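Local coordinates for HTPA Reductase (Selaginella moellendorffii, PDB 5U5N), which probably catalyses the NAD(P)H-dependent reduction of 4-hydroxy-tetrahydrodipicolinate to tetrahydrodipicolinate, a step of lysine biosynthesis through diaminopimelate, at residues F151-T159 / I177-F187; H211-Y220 / E232-R240. All coordinates share one frame; numbering follows the deposited sequence.

Interaction 1. Residues F151-T159 / I177-F187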
ATOM      1  N   PHE A 151      -1.361  -7.257  11.758  1.00 37.62           N
ATOM      2  CA  PHE A 151      -0.641  -6.403  12.701  1.00 37.41           C
ATOM      3  C   PHE A 151      -1.193  -6.526  14.132  1.00 38.52           C
ATOM      4  O   PHE A 151      -0.983  -5.654  14.984  1.00 38.52           O
ATOM      5  CB  PHE A 151      -0.698  -4.964  12.218  1.00 36.79           C
ATOM      6  CG  PHE A 151       0.057  -4.719  10.943  1.00 35.82           C
ATOM      7  CD1 PHE A 151      -0.477  -5.070   9.711  1.00 35.64           C
ATOM      8  CD2 PHE A 151       1.301  -4.120  10.978  1.00 35.48           C
ATOM      9  CE1 PHE A 151       0.231  -4.850   8.551  1.00 35.05           C
ATOM     10  CE2 PHE A 151       1.997  -3.859   9.820  1.00 34.75           C
ATOM     11  CZ  PHE A 151       1.468  -4.234   8.607  1.00 34.59           C
ATOM     12  N   SER A 152      -1.872  -7.632  14.414  1.00 39.42           N
ATOM     13  CA  SER A 152      -2.436  -7.886  15.739  1.00 41.11           C
ATOM     14  C   SER A 152      -1.342  -7.708  16.800  1.00 41.87           C
ATOM     15  O   SER A 152      -0.242  -8.214  16.643  1.00 41.66           O
ATOM     16  CB  SER A 152      -2.951  -9.318  15.793  1.00 42.14           C
ATOM     17  OG  SER A 152      -3.717  -9.535  16.920  1.00 43.81           O
ATOM     18  N   GLY A 153      -1.617  -6.911  17.827  1.00 43.05           N
ATOM     19  CA  GLY A 153      -0.627  -6.589  18.870  1.00 44.31           C
ATOM     20  C   GLY A 153       0.096  -5.267  18.672  1.00 43.76           C
ATOM     21  O   GLY A 153       0.631  -4.712  19.625  1.00 44.81           O
ATOM     22  N   TYR A 154       0.144  -4.764  17.438  1.00 42.53           N
ATOM     23  CA  TYR A 154       0.852  -3.517  17.123  1.00 41.72           C
ATOM     24  C   TYR A 154       0.077  -2.341  17.676  1.00 42.21           C
ATOM     25  O   TYR A 154      -1.103  -2.472  17.965  1.00 42.57           O
ATOM     26  CB  TYR A 154       1.057  -3.344  15.614  1.00 39.91           C
ATOM     27  CG  TYR A 154       2.227  -4.126  15.046  1.00 39.56           C
ATOM     28  CD1 TYR A 154       2.385  -5.494  15.292  1.00 40.59           C
ATOM     29  CD2 TYR A 154       3.189  -3.492  14.245  1.00 38.95           C
ATOM     30  CE1 TYR A 154       3.487  -6.208  14.757  1.00 40.70           C
ATOM     31  CE2 TYR A 154       4.270  -4.189  13.720  1.00 39.24           C
ATOM     32  CZ  TYR A 154       4.412  -5.549  13.974  1.00 40.10           C
ATOM     33  OH  TYR A 154       5.501  -6.239  13.449  1.00 41.39           O
ATOM     34  N   THR A 155       0.765  -1.214  17.845  1.00 42.40           N
ATOM     35  CA  THR A 155       0.167   0.040  18.248  1.00 43.05           C
ATOM     36  C   THR A 155       0.018   0.943  17.024  1.00 41.40           C
ATOM     37  O   THR A 155       0.914   0.979  16.164  1.00 40.33           O
ATOM     38  CB  THR A 155       1.044   0.748  19.301  1.00 44.68           C
ATOM     39  OG1 THR A 155       0.990   0.009  20.502  1.00 46.76           O
ATOM     40  CG2 THR A 155       0.497   2.155  19.647  1.00 45.25           C
ATOM     41  N   LEU A 156      -1.088   1.693  16.982  1.00 40.94           N
ATOM     42  CA  LEU A 156      -1.365   2.657  15.930  1.00 39.61           C
ATOM     43  C   LEU A 156      -1.452   4.074  16.483  1.00 40.57           C
ATOM     44  O   LEU A 156      -2.169   4.332  17.471  1.00 41.75           O
ATOM     45  CB  LEU A 156      -2.693   2.325  15.233  1.00 39.21           C
ATOM     46  CG  LEU A 156      -3.191   3.279  14.137  1.00 38.42           C
ATOM     47  CD1 LEU A 156      -2.187   3.368  12.989  1.00 36.86           C
ATOM     48  CD2 LEU A 156      -4.547   2.828  13.638  1.00 38.76           C
ATOM     49  N   GLN A 157      -0.749   5.002  15.822  1.00 39.82           N
ATOM     50  CA  GLN A 157      -0.984   6.432  15.994  1.00 40.34           C
ATOM     51  C   GLN A 157      -1.320   6.993  14.632  1.00 39.28           C
ATOM     52  O   GLN A 157      -0.725   6.600  13.611  1.00 38.25           O
ATOM     53  CB  GLN A 157       0.240   7.161  16.489  1.00 41.38           C
ATOM     54  CG  GLN A 157       0.780   6.705  17.827  1.00 43.44           C
ATOM     55  CD  GLN A 157       2.275   6.939  17.914  1.00 44.04           C
ATOM     56  OE1 GLN A 157       2.720   7.816  18.637  1.00 46.01           O
ATOM     57  NE2 GLN A 157       3.048   6.203  17.115  1.00 43.46           N
ATOM     58  N   VAL A 158      -2.254   7.930  14.605  1.00 39.28           N
ATOM     59  CA  VAL A 158      -2.666   8.590  13.389  1.00 38.70           C
ATOM     60  C   VAL A 158      -2.664  10.080  13.667  1.00 39.53           C
ATOM     61  O   VAL A 158      -3.213  10.537  14.649  1.00 40.34           O
ATOM     62  CB  VAL A 158      -4.053   8.145  12.928  1.00 39.05           C
ATOM     63  CG1 VAL A 158      -4.408   8.836  11.632  1.00 39.00           C
ATOM     64  CG2 VAL A 158      -4.109   6.635  12.757  1.00 38.45           C
ATOM     65  N   THR A 159      -1.954  10.803  12.811  1.00 39.09           N
ATOM     66  CA  THR A 159      -1.858  12.239  12.876  1.00 39.90           C
ATOM     67  C   THR A 159      -2.304  12.789  11.517  1.00 39.49           C
ATOM     68  O   THR A 159      -2.064  12.169  10.456  1.00 38.15           O
ATOM     69  CB  THR A 159      -0.418  12.680  13.204  1.00 39.98           C
ATOM     70  OG1 THR A 159       0.031  12.052  14.400  1.00 40.51           O
ATOM     71  CG2 THR A 159      -0.355  14.167  13.473  1.00 41.42           C
ATOM     72  N   ILE A 177      -8.253   4.047   8.798  1.00 33.66           N
ATOM     73  CA  ILE A 177      -8.371   3.496  10.164  1.00 33.67           C
ATOM     74  C   ILE A 177      -9.266   2.271  10.171  1.00 34.12           C
ATOM     75  O   ILE A 177      -8.930   1.259  10.762  1.00 34.23           O
ATOM     76  CB  ILE A 177      -8.868   4.538  11.161  1.00 34.57           C
ATOM     77  CG1 ILE A 177      -7.779   5.575  11.414  1.00 35.31           C
ATOM     78  CG2 ILE A 177      -9.243   3.897  12.480  1.00 35.95           C
ATOM     79  CD1 ILE A 177      -8.315   6.950  11.734  1.00 36.84           C
ATOM     80  N   SER A 178     -10.387   2.344   9.472  1.00 34.80           N
ATOM     81  CA  SER A 178     -11.244   1.176   9.356  1.00 36.46           C
ATOM     82  C   SER A 178     -10.537  -0.089   8.786  1.00 36.61           C
ATOM     83  O   SER A 178     -10.844  -1.223   9.159  1.00 38.13           O
ATOM     84  CB  SER A 178     -12.452   1.513   8.510  1.00 38.56           C
ATOM     85  OG  SER A 178     -12.980   0.317   7.987  1.00 41.26           O
ATOM     86  N   SER A 179      -9.666   0.109   7.816  1.00 35.98           N
ATOM     87  CA  SER A 179      -8.868  -0.987   7.265  1.00 37.07           C
ATOM     88  C   SER A 179      -7.863  -1.447   8.308  1.00 35.56           C
ATOM     89  O   SER A 179      -7.715  -2.634   8.514  1.00 36.96           O
ATOM     90  CB  SER A 179      -8.168  -0.580   5.957  1.00 38.30           C
ATOM     91  OG  SER A 179      -9.167  -0.445   4.971  1.00 40.63           O
ATOM     92  N   LEU A 180      -7.222  -0.508   8.978  1.00 33.67           N
ATOM     93  CA  LEU A 180      -6.231  -0.799  10.001  1.00 33.65           C
ATOM     94  C   LEU A 180      -6.794  -1.623  11.168  1.00 34.29           C
ATOM     95  O   LEU A 180      -6.067  -2.456  11.734  1.00 34.99           O
ATOM     96  CB  LEU A 180      -5.560   0.476  10.489  1.00 33.22           C
ATOM     97  CG  LEU A 180      -4.631   1.129   9.444  1.00 34.03           C
ATOM     98  CD1 LEU A 180      -4.235   2.557   9.842  1.00 34.26           C
ATOM     99  CD2 LEU A 180      -3.375   0.254   9.207  1.00 35.82           C
ATOM    100  N   ARG A 181      -8.095  -1.444  11.472  1.00 34.28           N
ATOM    101  CA  ARG A 181      -8.800  -2.285  12.426  1.00 35.71           C
ATOM    102  C   ARG A 181      -8.946  -3.719  11.957  1.00 37.37           C
ATOM    103  O   ARG A 181      -8.862  -4.635  12.777  1.00 38.74           O
ATOM    104  CB  ARG A 181     -10.207  -1.747  12.751  1.00 36.79           C
ATOM    105  CG  ARG A 181     -10.170  -0.508  13.600  1.00 36.70           C
ATOM    106  CD  ARG A 181     -11.513  -0.190  14.261  1.00 39.48           C
ATOM    107  NE  ARG A 181     -11.432   1.194  14.727  1.00 39.74           N
ATOM    108  CZ  ARG A 181     -11.973   2.249  14.131  1.00 39.50           C
ATOM    109  NH1 ARG A 181     -12.728   2.112  13.025  1.00 39.18           N
ATOM    110  NH2 ARG A 181     -11.767   3.453  14.671  1.00 40.38           N
ATOM    111  N   LYS A 182      -9.190  -3.931  10.673  1.00 37.97           N
ATOM    112  CA  LYS A 182      -9.258  -5.280  10.153  1.00 40.65           C
ATOM    113  C   LYS A 182      -7.892  -5.981  10.193  1.00 40.74           C
ATOM    114  O   LYS A 182      -7.841  -7.191  10.213  1.00 43.02           O
ATOM    115  CB  LYS A 182      -9.815  -5.292   8.743  1.00 42.80           C
ATOM    116  CG  LYS A 182     -11.239  -4.826   8.702  1.00 44.19           C
ATOM    117  CD  LYS A 182     -11.929  -5.258   7.426  1.00 48.42           C
ATOM    118  CE  LYS A 182     -13.326  -4.627   7.361  1.00 50.25           C
ATOM    119  NZ  LYS A 182     -14.322  -5.445   6.606  1.00 56.32           N
ATOM    120  N   LEU A 183      -6.818  -5.193  10.195  1.00 38.90           N
ATOM    121  CA  LEU A 183      -5.459  -5.691  10.351  1.00 39.83           C
ATOM    122  C   LEU A 183      -5.074  -5.932  11.826  1.00 39.94           C
ATOM    123  O   LEU A 183      -3.921  -6.357  12.135  1.00 41.18           O
ATOM    124  CB  LEU A 183      -4.488  -4.732   9.655  1.00 39.20           C
ATOM    125  CG  LEU A 183      -4.568  -4.733   8.123  1.00 40.84           C
ATOM    126  CD1 LEU A 183      -3.933  -3.465   7.546  1.00 40.17           C
ATOM    127  CD2 LEU A 183      -3.925  -5.981   7.543  1.00 44.54           C
ATOM    128  N   GLY A 184      -6.039  -5.694  12.728  1.00 39.27           N
ATOM    129  CA  GLY A 184      -5.931  -6.056  14.125  1.00 40.53           C
ATOM    130  C   GLY A 184      -5.513  -4.910  15.019  1.00 40.12           C
ATOM    131  O   GLY A 184      -5.187  -5.147  16.178  1.00 42.31           O
ATOM    132  N   LEU A 185      -5.515  -3.673  14.509  1.00 38.19           N
ATOM    133  CA  LEU A 185      -5.231  -2.505  15.345  1.00 38.75           C
ATOM    134  C   LEU A 185      -6.514  -2.083  16.085  1.00 39.67           C
ATOM    135  O   LEU A 185      -7.619  -2.234  15.580  1.00 38.66           O
ATOM    136  CB  LEU A 185      -4.607  -1.397  14.513  1.00 37.46           C
ATOM    137  CG  LEU A 185      -3.205  -1.891  14.017  1.00 38.39           C
ATOM    138  CD1 LEU A 185      -2.929  -1.702  12.547  1.00 37.38           C
ATOM    139  CD2 LEU A 185      -2.084  -1.324  14.875  1.00 41.17           C
ATOM    140  N   ASP A 186      -6.328  -1.645  17.314  1.00 50.14           N
ATOM    141  CA  ASP A 186      -7.430  -1.399  18.255  1.00 52.42           C
ATOM    142  C   ASP A 186      -7.219   0.064  18.524  1.00 51.89           C
ATOM    143  O   ASP A 186      -6.201   0.455  19.079  1.00 51.33           O
ATOM    144  CB  ASP A 186      -7.305  -2.288  19.524  1.00 54.80           C
ATOM    145  CG  ASP A 186      -7.308  -3.819  19.174  1.00 55.63           C
ATOM    146  OD1 ASP A 186      -8.227  -4.188  18.426  1.00 55.82           O
ATOM    147  OD2 ASP A 186      -6.356  -4.615  19.503  1.00 56.15           O
ATOM    148  N   PHE A 187      -8.152   0.898  18.074  1.00 51.78           N
ATOM    149  CA  PHE A 187      -7.887   2.338  17.949  1.00 51.23           C
ATOM    150  C   PHE A 187      -9.227   3.004  17.698  1.00 52.36           C
ATOM    151  O   PHE A 187      -9.899   2.677  16.726  1.00 51.65           O
ATOM    152  CB  PHE A 187      -6.924   2.573  16.779  1.00 48.48           C
ATOM    153  CG  PHE A 187      -6.486   3.994  16.584  1.00 47.54           C
ATOM    154  CD1 PHE A 187      -7.211   4.858  15.755  1.00 46.90           C
ATOM    155  CD2 PHE A 187      -5.331   4.470  17.176  1.00 47.45           C
ATOM    156  CE1 PHE A 187      -6.767   6.161  15.522  1.00 46.20           C
ATOM    157  CE2 PHE A 187      -4.903   5.779  16.967  1.00 46.93           C
ATOM    158  CZ  PHE A 187      -5.604   6.623  16.117  1.00 46.23           C
TER
HETATM  159  O   HOH W   1      -2.891   1.266  19.155  1.00 38.58           O
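The carbonyl oxygen of Phe187, the residue whose ring packs against Leu156 and Val158, is gripped side-on by the guanidinium of Arg181: NE and NH2 each lie 2.9 Å from Phe187 O, which sits in the guanidinium plane. NH2 also forms a salt bridge with Asp189. With Phe187 CG anti to the backbone N (chi1 -176°), the ring reaches back to strand 155-159. Leu156 CD2 rests over one ring face, 4.0 Å from the centroid and displaced toward the rim, and Val158 CG2 meets CZ of the Phe187 ring at 3.7 Å. Putting an alanine in place of Phe187 would probably open a gap beside Val158 and deprive Leu156 CD2 of the ring face on which it lies. Leu180 CD1 touches both methyls of Leu156, the two side chains crossing at about a right angle, while Leu185 CD2 fills in against Tyr154 CB and, at 3.7 Å, Leu156 CB. At the other end, Phe151 N donates to Leu183 O, 2.7 Å away and in its carbonyl plane. The next residue, Gly184, the first to leave helical geometry, sits in a Schellman motif; its positive phi and its closeness to Ser152 both call for glycine. A water accepts from Leu156 N and donates weakly to Asp186 O. Helix 171-182 thus lies against strand 155-162 as the helical arm of a beta-alpha-beta crossover to strand 193-195, in the C-terminal region of this DapB-family reductase.

Interaction 2. Residues H211-Y220 / E232-R240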
ATOM      1  N   HIS A 211       0.560  27.035   1.989  1.00 57.39           N
ATOM      2  CA  HIS A 211      -0.545  26.081   1.940  1.00 54.45           C
ATOM      3  C   HIS A 211      -1.262  25.804   3.273  1.00 54.52           C
ATOM      4  O   HIS A 211      -2.036  24.836   3.375  1.00 52.45           O
ATOM      5  CB  HIS A 211      -0.044  24.796   1.331  1.00 51.57           C
ATOM      6  CG  HIS A 211       0.390  24.942  -0.090  1.00 51.04           C
ATOM      7  ND1 HIS A 211      -0.491  25.252  -1.104  1.00 50.79           N
ATOM      8  CD2 HIS A 211       1.600  24.774  -0.673  1.00 50.95           C
ATOM      9  CE1 HIS A 211       0.167  25.298  -2.250  1.00 50.50           C
ATOM     10  NE2 HIS A 211       1.438  25.012  -2.014  1.00 50.68           N
ATOM     11  N   LEU A 212      -1.040  26.663   4.274  1.00 57.10           N
ATOM     12  CA  LEU A 212      -1.672  26.473   5.584  1.00 57.55           C
ATOM     13  C   LEU A 212      -3.207  26.454   5.572  1.00 56.77           C
ATOM     14  O   LEU A 212      -3.802  25.748   6.401  1.00 56.13           O
ATOM     15  CB  LEU A 212      -1.156  27.510   6.573  1.00 61.12           C
ATOM     16  CG  LEU A 212       0.319  27.281   6.960  1.00 61.56           C
ATOM     17  CD1 LEU A 212       0.904  28.492   7.659  1.00 65.54           C
ATOM     18  CD2 LEU A 212       0.475  26.078   7.865  1.00 59.84           C
ATOM     19  N   ASN A 213      -3.849  27.168   4.650  1.00 56.86           N
ATOM     20  CA  ASN A 213      -5.351  27.147   4.583  1.00 56.32           C
ATOM     21  C   ASN A 213      -5.959  26.179   3.582  1.00 52.75           C
ATOM     22  O   ASN A 213      -7.159  25.969   3.633  1.00 52.33           O
ATOM     23  CB  ASN A 213      -5.928  28.564   4.432  1.00 59.48           C
ATOM     24  CG  ASN A 213      -5.563  29.431   5.620  1.00 63.09           C
ATOM     25  OD1 ASN A 213      -4.794  30.375   5.494  1.00 65.52           O
ATOM     26  ND2 ASN A 213      -6.050  29.060   6.804  1.00 63.72           N
ATOM     27  N   GLY A 214      -5.110  25.510   2.780  1.00 50.11           N
ATOM     28  CA  GLY A 214      -5.552  24.495   1.821  1.00 46.77           C
ATOM     29  C   GLY A 214      -4.563  23.328   1.750  1.00 44.38           C
ATOM     30  O   GLY A 214      -3.627  23.325   0.949  1.00 43.75           O
ATOM     31  N   HIS A 215      -4.738  22.350   2.636  1.00 43.09           N
ATOM     32  CA  HIS A 215      -3.888  21.164   2.652  1.00 40.71           C
ATOM     33  C   HIS A 215      -4.564  19.998   3.340  1.00 39.48           C
ATOM     34  O   HIS A 215      -5.511  20.174   4.086  1.00 40.12           O
ATOM     35  CB  HIS A 215      -2.522  21.480   3.295  1.00 41.79           C
ATOM     36  CG  HIS A 215      -2.569  21.695   4.779  1.00 43.40           C
ATOM     37  ND1 HIS A 215      -2.758  22.937   5.351  1.00 45.91           N
ATOM     38  CD2 HIS A 215      -2.475  20.818   5.804  1.00 42.89           C
ATOM     39  CE1 HIS A 215      -2.766  22.810   6.666  1.00 47.13           C
ATOM     40  NE2 HIS A 215      -2.593  21.538   6.965  1.00 45.21           N
ATOM     41  N   ALA A 216      -4.027  18.795   3.094  1.00 37.62           N
ATOM     42  CA  ALA A 216      -4.478  17.572   3.757  1.00 36.58           C
ATOM     43  C   ALA A 216      -3.315  16.578   3.918  1.00 35.51           C
ATOM     44  O   ALA A 216      -2.951  15.825   2.983  1.00 34.22           O
ATOM     45  CB  ALA A 216      -5.644  16.952   3.019  1.00 35.40           C
ATOM     46  N   PHE A 217      -2.695  16.636   5.096  1.00 36.21           N
ATOM     47  CA  PHE A 217      -1.522  15.837   5.433  1.00 35.54           C
ATOM     48  C   PHE A 217      -1.977  14.797   6.425  1.00 35.39           C
ATOM     49  O   PHE A 217      -2.605  15.143   7.449  1.00 36.73           O
ATOM     50  CB  PHE A 217      -0.431  16.706   6.064  1.00 37.02           C
ATOM     51  CG  PHE A 217       0.420  17.495   5.061  1.00 37.20           C
ATOM     52  CD1 PHE A 217      -0.148  18.125   3.927  1.00 36.93           C
ATOM     53  CD2 PHE A 217       1.785  17.684   5.294  1.00 37.90           C
ATOM     54  CE1 PHE A 217       0.637  18.861   3.051  1.00 37.37           C
ATOM     55  CE2 PHE A 217       2.562  18.414   4.419  1.00 38.40           C
ATOM     56  CZ  PHE A 217       1.991  19.003   3.296  1.00 38.20           C
ATOM     57  N   HIS A 218      -1.695  13.530   6.116  1.00 34.02           N
ATOM     58  CA  HIS A 218      -1.965  12.392   6.985  1.00 33.95           C
ATOM     59  C   HIS A 218      -0.673  11.561   7.234  1.00 33.68           C
ATOM     60  O   HIS A 218       0.132  11.383   6.326  1.00 32.60           O
ATOM     61  CB  HIS A 218      -2.974  11.466   6.320  1.00 32.99           C
ATOM     62  CG  HIS A 218      -4.245  12.134   5.898  1.00 33.20           C
ATOM     63  ND1 HIS A 218      -4.331  12.905   4.766  1.00 32.83           N
ATOM     64  CD2 HIS A 218      -5.478  12.139   6.456  1.00 33.98           C
ATOM     65  CE1 HIS A 218      -5.564  13.367   4.650  1.00 33.35           C
ATOM     66  NE2 HIS A 218      -6.281  12.917   5.665  1.00 34.00           N
ATOM     67  N   THR A 219      -0.523  11.084   8.465  1.00 34.50           N
ATOM     68  CA  THR A 219       0.569  10.224   8.910  1.00 34.62           C
ATOM     69  C   THR A 219      -0.028   9.094   9.751  1.00 34.88           C
ATOM     70  O   THR A 219      -0.743   9.359  10.735  1.00 35.88           O
ATOM     71  CB  THR A 219       1.566  10.991   9.799  1.00 35.97           C
ATOM     72  OG1 THR A 219       2.154  12.064   9.058  1.00 36.24           O
ATOM     73  CG2 THR A 219       2.702  10.071  10.282  1.00 36.02           C
ATOM     74  N   TYR A 220       0.259   7.851   9.373  1.00 34.15           N
ATOM     75  CA  TYR A 220      -0.147   6.659  10.096  1.00 34.67           C
ATOM     76  C   TYR A 220       1.135   5.937  10.555  1.00 34.97           C
ATOM     77  O   TYR A 220       2.009   5.623   9.714  1.00 34.42           O
ATOM     78  CB  TYR A 220      -0.962   5.730   9.196  1.00 34.05           C
ATOM     79  CG  TYR A 220      -2.064   6.404   8.410  1.00 33.85           C
ATOM     80  CD1 TYR A 220      -1.804   7.058   7.213  1.00 33.01           C
ATOM     81  CD2 TYR A 220      -3.385   6.394   8.873  1.00 34.72           C
ATOM     82  CE1 TYR A 220      -2.824   7.688   6.500  1.00 32.85           C
ATOM     83  CE2 TYR A 220      -4.409   7.030   8.162  1.00 34.45           C
ATOM     84  CZ  TYR A 220      -4.113   7.663   6.985  1.00 33.49           C
ATOM     85  OH  TYR A 220      -5.108   8.278   6.293  1.00 33.68           O
ATOM     86  N   GLU A 232       5.512   3.475   8.733  1.00 35.26           N
ATOM     87  CA  GLU A 232       4.962   4.806   8.614  1.00 35.36           C
ATOM     88  C   GLU A 232       4.462   5.016   7.180  1.00 34.47           C
ATOM     89  O   GLU A 232       5.196   4.740   6.224  1.00 33.90           O
ATOM     90  CB  GLU A 232       5.978   5.846   9.049  1.00 36.32           C
ATOM     91  CG  GLU A 232       5.445   7.289   9.011  1.00 37.01           C
ATOM     92  CD  GLU A 232       6.500   8.311   9.366  1.00 38.47           C
ATOM     93  OE1 GLU A 232       7.442   8.524   8.550  1.00 39.22           O
ATOM     94  OE2 GLU A 232       6.430   8.831  10.503  1.00 39.95           O
ATOM     95  N   PHE A 233       3.212   5.484   7.052  1.00 34.14           N
ATOM     96  CA  PHE A 233       2.638   5.825   5.770  1.00 33.38           C
ATOM     97  C   PHE A 233       2.145   7.266   5.840  1.00 33.11           C
ATOM     98  O   PHE A 233       1.490   7.645   6.816  1.00 33.24           O
ATOM     99  CB  PHE A 233       1.462   4.937   5.370  1.00 33.77           C
ATOM    100  CG  PHE A 233       1.702   3.491   5.532  1.00 34.97           C
ATOM    101  CD1 PHE A 233       2.776   2.864   4.931  1.00 35.53           C
ATOM    102  CD2 PHE A 233       0.836   2.730   6.284  1.00 36.07           C
ATOM    103  CE1 PHE A 233       3.012   1.518   5.135  1.00 36.58           C
ATOM    104  CE2 PHE A 233       1.068   1.388   6.499  1.00 36.94           C
ATOM    105  CZ  PHE A 233       2.147   0.775   5.921  1.00 37.20           C
ATOM    106  N   LYS A 234       2.496   8.049   4.819  1.00 32.43           N
ATOM    107  CA  LYS A 234       2.067   9.420   4.669  1.00 32.63           C
ATOM    108  C   LYS A 234       1.466   9.666   3.301  1.00 31.63           C
ATOM    109  O   LYS A 234       1.990   9.165   2.291  1.00 31.36           O
ATOM    110  CB  LYS A 234       3.232  10.381   4.773  1.00 33.66           C
ATOM    111  CG  LYS A 234       3.789  10.541   6.146  1.00 34.94           C
ATOM    112  CD  LYS A 234       4.867  11.605   6.163  1.00 36.20           C
ATOM    113  CE  LYS A 234       5.377  11.728   7.580  1.00 37.65           C
ATOM    114  NZ  LYS A 234       6.642  12.516   7.597  1.00 39.10           N
ATOM    115  N   HIS A 235       0.421  10.488   3.281  1.00 31.18           N
ATOM    116  CA  HIS A 235      -0.060  11.080   2.057  1.00 30.45           C
ATOM    117  C   HIS A 235      -0.431  12.538   2.336  1.00 31.10           C
ATOM    118  O   HIS A 235      -1.232  12.820   3.210  1.00 31.36           O
ATOM    119  CB  HIS A 235      -1.154  10.236   1.399  1.00 29.58           C
ATOM    120  CG  HIS A 235      -2.355   9.973   2.255  1.00 29.79           C
ATOM    121  ND1 HIS A 235      -3.453  10.799   2.259  1.00 29.87           N
ATOM    122  CD2 HIS A 235      -2.678   8.913   3.033  1.00 29.90           C
ATOM    123  CE1 HIS A 235      -4.369  10.308   3.078  1.00 30.40           C
ATOM    124  NE2 HIS A 235      -3.923   9.155   3.560  1.00 30.41           N
ATOM    125  N   ASN A 236       0.275  13.438   1.651  1.00 31.38           N
ATOM    126  CA  ASN A 236       0.291  14.856   1.915  1.00 32.67           C
ATOM    127  C   ASN A 236      -0.101  15.596   0.638  1.00 32.66           C
ATOM    128  O   ASN A 236       0.591  15.467  -0.374  1.00 32.35           O
ATOM    129  CB  ASN A 236       1.693  15.283   2.338  1.00 33.68           C
ATOM    130  CG  ASN A 236       2.078  14.778   3.708  1.00 34.09           C
ATOM    131  OD1 ASN A 236       1.255  14.239   4.471  1.00 33.99           O
ATOM    132  ND2 ASN A 236       3.334  14.991   4.047  1.00 34.84           N
ATOM    133  N   VAL A 237      -1.203  16.360   0.691  1.00 33.10           N
ATOM    134  CA  VAL A 237      -1.685  17.141  -0.426  1.00 33.18           C
ATOM    135  C   VAL A 237      -1.641  18.630  -0.102  1.00 34.92           C
ATOM    136  O   VAL A 237      -2.119  19.028   0.968  1.00 35.80           O
ATOM    137  CB  VAL A 237      -3.135  16.770  -0.769  1.00 32.53           C
ATOM    138  CG1 VAL A 237      -3.739  17.739  -1.806  1.00 32.93           C
ATOM    139  CG2 VAL A 237      -3.166  15.345  -1.301  1.00 31.16           C
ATOM    140  N   CYS A 238      -1.072  19.420  -1.020  1.00 35.39           N
ATOM    141  CA  CYS A 238      -0.982  20.846  -0.901  1.00 37.56           C
ATOM    142  C   CYS A 238      -1.904  21.437  -1.988  1.00 37.79           C
ATOM    143  O   CYS A 238      -1.718  21.134  -3.168  1.00 36.88           O
ATOM    144  CB  CYS A 238       0.452  21.341  -1.132  1.00 38.65           C
ATOM    145  SG  CYS A 238       1.643  21.062   0.213  1.00 39.28           S
ATOM    146  N   GLY A 239      -2.871  22.250  -1.592  1.00 39.10           N
ATOM    147  CA  GLY A 239      -3.756  22.933  -2.546  1.00 39.69           C
ATOM    148  C   GLY A 239      -4.613  21.971  -3.338  1.00 37.87           C
ATOM    149  O   GLY A 239      -4.913  20.881  -2.862  1.00 36.57           O
ATOM    150  N   ARG A 240      -4.939  22.350  -4.570  1.00 38.04           N
ATOM    151  CA  ARG A 240      -6.032  21.753  -5.340  1.00 36.87           C
ATOM    152  C   ARG A 240      -5.620  20.935  -6.543  1.00 35.60           C
ATOM    153  O   ARG A 240      -6.478  20.359  -7.213  1.00 34.45           O
ATOM    154  CB  ARG A 240      -6.946  22.871  -5.894  1.00 38.18           C
ATOM    155  CG  ARG A 240      -7.694  23.557  -4.821  1.00 39.71           C
ATOM    156  CD  ARG A 240      -8.622  24.641  -5.316  1.00 41.28           C
ATOM    157  NE  ARG A 240      -8.826  25.522  -4.168  1.00 43.54           N
ATOM    158  CZ  ARG A 240      -8.157  26.641  -3.921  1.00 45.80           C
ATOM    159  NH1 ARG A 240      -7.251  27.104  -4.792  1.00 46.34           N
ATOM    160  NH2 ARG A 240      -8.414  27.307  -2.807  1.00 47.92           N
TER
HETATM  161  O   HOH W   2      -3.968  13.481   2.064  1.00 36.16           O
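Strands 215-220 and 232-238 run antiparallel, their axes 4.5 Å apart at closest and 171° between directions. Ala216 with Val237, His218 with His235 and Tyr220 with Phe233 are hydrogen-bonded pairs, each closed by two N-H...O bonds; His215-Cys238, Phe217-Asn236 and Thr219-Lys234 are the non-hydrogen-bonded pairs between them. Beyond His215-Cys238, Gly239 N donates to Gly214 O at 2.9 Å; the positive phi of Gly239 favours glycine. On the face carrying His218, Tyr220 and His235, these three rings cluster. His235 takes the crowded first torsion (chi1 58°), with its CE1 over the His218 ring; the two imidazoles are near parallel but slid apart, centroids 4.3 Å from each other. Tyr220 OH and His235 NE2 share a hydrogen bond of 3.1 Å, the two rings meeting rim to rim, and His218 NE2 bonds to Ser170 OG. A water donates to Ala216 O, bonds to His235 ND1 at 2.7 Å, and weakly accepts from His218 ND1. This is a beta hairpin, and residues 232-236 pair with an antiparallel strand of the second subunit, so the sheet continues through the dimer interface. On the face carrying Phe217, Asn236 CB stands over the ring centre, 3.5 Å from the centroid, while Cys238 SG approaches the Phe217 ring at its edge, 3.7 Å from CZ. Cys238 CB in turn lies over one face of the His211 imidazole, 3.7 Å from its centroid.

How the interactions relate
Following the chain, interaction 1 comes first: strand 155-162 leads out of the turn at 151-154, and helix 171-182 brings the chain back against it, closing a loop whose crossover continues into strand 193-195. Interaction 2 opens only afterwards, where strands 215-223 and 229-238 fold back on each other as a hairpin, so the two contacts stand in series, neither nested nor crossed. They meet within one sheet, since strand 155-162 neighbours strand 215-223: Thr159 O and Thr219 N are 2.7 Å apart, probably hydrogen-bonded, and Tyr220 packs against Val158 and Leu180. Helix 171-182, strand 155-162 and the hairpin are thereby joined, and both interactions also touch the second subunit.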